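Local coordinates for protein glutathione S-transferase omega-like 2 (Saccharomyces cerevisiae, PDB 5LKB) that acts as a homodimeric glutathione transferase with one-cysteine thiol transferase activity, reducing dehydroascorbate and dimethylarsinic acid and reacting with glutathionyl-(hydro)quinones, at residues 29-34 / 166-171. Sequence-based numbering, arbitrary orientation.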
ATOM      1  N   PRO A  29      -9.558  32.691 -36.230  1.00 26.08           N
ATOM      2  CA  PRO A  29     -10.208  32.487 -37.538  1.00 26.34           C
ATOM      3  C   PRO A  29     -11.129  31.321 -37.560  1.00 25.98           C
ATOM      4  O   PRO A  29     -12.029  31.273 -38.382  1.00 29.56           O
ATOM      5  CB  PRO A  29      -9.022  32.285 -38.510  1.00 25.44           C
ATOM      6  CG  PRO A  29      -7.944  31.800 -37.651  1.00 24.57           C
ATOM      7  CD  PRO A  29      -8.112  32.460 -36.290  1.00 28.86           C
ATOM      8  N   ILE A  30     -10.976  30.342 -36.656  1.00 22.44           N
ATOM      9  CA  ILE A  30     -11.672  29.077 -36.796  1.00 22.14           C
ATOM     10  C   ILE A  30     -12.500  28.756 -35.549  1.00 24.75           C
ATOM     11  O   ILE A  30     -13.671  28.393 -35.655  1.00 25.51           O
ATOM     12  CB  ILE A  30     -10.694  27.911 -37.136  1.00 26.25           C
ATOM     13  CG1 ILE A  30     -10.021  28.134 -38.505  1.00 33.59           C
ATOM     14  CG2 ILE A  30     -11.454  26.557 -37.150  1.00 25.48           C
ATOM     15  CD1 ILE A  30     -11.019  28.262 -39.687  1.00 34.05           C
ATOM     16  N   TYR A  31     -11.923  28.940 -34.353  1.00 21.61           N
ATOM     17  CA  TYR A  31     -12.538  28.419 -33.125  1.00 20.29           C
ATOM     18  C   TYR A  31     -12.970  29.616 -32.294  1.00 19.00           C
ATOM     19  O   TYR A  31     -12.196  30.169 -31.490  1.00 19.59           O
ATOM     20  CB  TYR A  31     -11.544  27.576 -32.282  1.00 19.58           C
ATOM     21  CG  TYR A  31     -11.057  26.326 -32.892  1.00 18.28           C
ATOM     22  CD1 TYR A  31     -11.930  25.408 -33.409  1.00 20.21           C
ATOM     23  CD2 TYR A  31      -9.692  26.030 -32.921  1.00 19.29           C
ATOM     24  CE1 TYR A  31     -11.493  24.181 -33.916  1.00 22.53           C
ATOM     25  CE2 TYR A  31      -9.219  24.816 -33.462  1.00 18.15           C
ATOM     26  CZ  TYR A  31     -10.127  23.884 -33.966  1.00 17.40           C
ATOM     27  OH  TYR A  31      -9.715  22.683 -34.478  1.00 23.97           O
ATOM     28  N   LYS A  32     -14.249  30.141 -32.599  1.00 23.51           N
ATOM     29  CA  LYS A  32     -14.705  31.266 -31.840  1.00 20.09           C
ATOM     30  C   LYS A  32     -15.628  30.821 -30.704  1.00 19.89           C
ATOM     31  O   LYS A  32     -16.228  29.746 -30.752  1.00 21.86           O
ATOM     32  CB  LYS A  32     -15.479  32.229 -32.770  1.00 24.35           C
ATOM     33  CG  LYS A  32     -14.564  32.843 -33.892  1.00 26.08           C
ATOM     34  CD  LYS A  32     -15.224  34.089 -34.659  1.00 25.19           C
ATOM     35  CE  LYS A  32     -14.176  34.804 -35.560  1.00 22.61           C
ATOM     36  NZ  LYS A  32     -13.849  33.871 -36.575  1.00 33.08           N
ATOM     37  N   PRO A  33     -15.752  31.575 -29.641  1.00 21.48           N
ATOM     38  CA  PRO A  33     -16.580  31.095 -28.538  1.00 22.27           C
ATOM     39  C   PRO A  33     -18.061  31.133 -28.899  1.00 22.74           C
ATOM     40  O   PRO A  33     -18.557  32.015 -29.629  1.00 23.66           O
ATOM     41  CB  PRO A  33     -16.217  32.026 -27.381  1.00 25.88           C
ATOM     42  CG  PRO A  33     -15.585  33.200 -28.033  1.00 23.23           C
ATOM     43  CD  PRO A  33     -15.008  32.786 -29.289  1.00 23.77           C
ATOM     44  N   ALA A  34     -18.785  30.150 -28.382  1.00 24.29           N
ATOM     45  CA  ALA A  34     -20.234  30.069 -28.483  1.00 20.73           C
ATOM     46  C   ALA A  34     -20.751  29.056 -27.468  1.00 25.88           C
ATOM     47  O   ALA A  34     -20.017  28.137 -27.043  1.00 21.93           O
ATOM     48  CB  ALA A  34     -20.630  29.564 -29.859  1.00 26.97           C
ATOM     49  N   THR A 166     -16.402  22.039 -36.611  1.00 27.34           N
ATOM     50  CA  THR A 166     -15.398  21.534 -37.524  1.00 26.52           C
ATOM     51  C   THR A 166     -15.114  20.042 -37.300  1.00 29.14           C
ATOM     52  O   THR A 166     -14.402  19.418 -38.103  1.00 26.04           O
ATOM     53  CB  THR A 166     -14.118  22.384 -37.391  1.00 32.08           C
ATOM     54  OG1 THR A 166     -13.584  22.231 -36.064  1.00 24.94           O
ATOM     55  CG2 THR A 166     -14.360  23.885 -37.641  1.00 29.59           C
ATOM     56  N   GLN A 167     -15.652  19.453 -36.205  1.00 23.67           N
ATOM     57  CA  GLN A 167     -15.423  18.044 -35.851  1.00 25.93           C
ATOM     58  C   GLN A 167     -13.939  17.764 -35.702  1.00 22.85           C
ATOM     59  O   GLN A 167     -13.389  16.890 -36.360  1.00 23.86           O
ATOM     60  CB  GLN A 167     -16.106  17.075 -36.810  1.00 27.86           C
ATOM     61  CG  GLN A 167     -17.584  17.364 -36.883  1.00 33.46           C
ATOM     62  CD  GLN A 167     -18.394  16.227 -37.448  1.00 44.62           C
ATOM     63  OE1 GLN A 167     -17.912  15.094 -37.575  1.00 42.73           O
ATOM     64  NE2 GLN A 167     -19.656  16.512 -37.766  1.00 41.97           N
ATOM     65  N   THR A 168     -13.289  18.586 -34.881  1.00 22.70           N
ATOM     66  CA  THR A 168     -11.867  18.443 -34.636  1.00 23.03           C
ATOM     67  C   THR A 168     -11.637  18.526 -33.141  1.00 21.27           C
ATOM     68  O   THR A 168     -12.438  19.095 -32.396  1.00 20.69           O
ATOM     69  CB  THR A 168     -11.046  19.562 -35.347  1.00 24.92           C
ATOM     70  OG1 THR A 168     -11.534  20.856 -34.965  1.00 21.94           O
ATOM     71  CG2 THR A 168     -11.064  19.389 -36.880  1.00 27.43           C
ATOM     72  N   ILE A 169     -10.463  18.064 -32.743  1.00 22.44           N
ATOM     73  CA  ILE A 169      -9.985  18.300 -31.397  1.00 20.70           C
ATOM     74  C   ILE A 169      -9.315  19.662 -31.354  1.00 21.48           C
ATOM     75  O   ILE A 169      -8.308  19.886 -32.045  1.00 22.01           O
ATOM     76  CB  ILE A 169      -9.008  17.194 -31.007  1.00 21.56           C
ATOM     77  CG1 ILE A 169      -9.711  15.856 -31.087  1.00 20.88           C
ATOM     78  CG2 ILE A 169      -8.401  17.469 -29.640  1.00 22.86           C
ATOM     79  CD1 ILE A 169      -8.842  14.720 -30.624  1.00 21.47           C
ATOM     80  N   VAL A 170      -9.868  20.565 -30.547  1.00 20.65           N
ATOM     81  CA  VAL A 170      -9.271  21.884 -30.348  1.00 18.49           C
ATOM     82  C   VAL A 170      -7.982  21.742 -29.574  1.00 21.06           C
ATOM     83  O   VAL A 170      -6.916  22.225 -29.968  1.00 18.88           O
ATOM     84  CB  VAL A 170     -10.254  22.849 -29.643  1.00 19.08           C
ATOM     85  CG1 VAL A 170      -9.572  24.206 -29.307  1.00 21.46           C
ATOM     86  CG2 VAL A 170     -11.549  23.033 -30.492  1.00 20.07           C
ATOM     87  N   ASN A 171      -8.055  21.027 -28.447  1.00 18.23           N
ATOM     88  CA  ASN A 171      -6.936  20.988 -27.524  1.00 17.79           C
ATOM     89  C   ASN A 171      -7.117  19.721 -26.697  1.00 15.93           C
ATOM     90  O   ASN A 171      -8.231  19.460 -26.221  1.00 18.12           O
ATOM     91  CB  ASN A 171      -6.897  22.208 -26.648  1.00 15.32           C
ATOM     92  CG  ASN A 171      -5.598  22.406 -25.955  1.00 17.91           C
ATOM     93  OD1 ASN A 171      -5.247  21.594 -25.072  1.00 16.14           O
ATOM     94  ND2 ASN A 171      -4.871  23.477 -26.252  1.00 16.14           N
TER
HETATM   95  O   HOH W   1      -7.439  20.914 -34.219  1.00 30.06           O
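Tyr31 reaches out of the 29-34 loop with its ring and ends on Thr168 of the edge strand, where the two hydroxyls, OH and OG1, lie 2.6 Å apart in a short hydrogen bond that either could donate. Thr168 OG1 sits in the plane of the tyrosine ring. A water continues the polar link, 2.9 Å from Tyr31 OH, and donates to Ile169 O at 2.6 Å. Thr166 OG1 lies at the ring edge, near its plane, 3.6 Å from Tyr31 CE1, but its main partner is Asp163 OD2, by a hydrogen bond.

The main apolar contact is CH-pi. Val170 CG2 stands over one face of the ring, 3.7 Å from its centroid and 15° off the normal; with CG1 anti to the backbone N (chi1 174°), CG2 comes to stand there. Ile30 CG2 lies over the opposite face toward the rim, and also meets Thr166 CG2 at 4.0 Å. A phenylalanine in place of Tyr31 would probably leave Thr168 OG1 and the water without the hydroxyl they share.

The contact packs the loop preceding strand 38-42 against 168-171, an outermost strand of the thioredoxin-like sheet. Strand 160-163 runs antiparallel beside 168-171, and a classic beta bulge, Val170 and Asn171 both opposite Leu161, interrupts their pairing, while Tyr38 touches both Tyr31 and Val170, and Ser148 OG of helix 141-148 is hydrogen-bonded to Ile169 N.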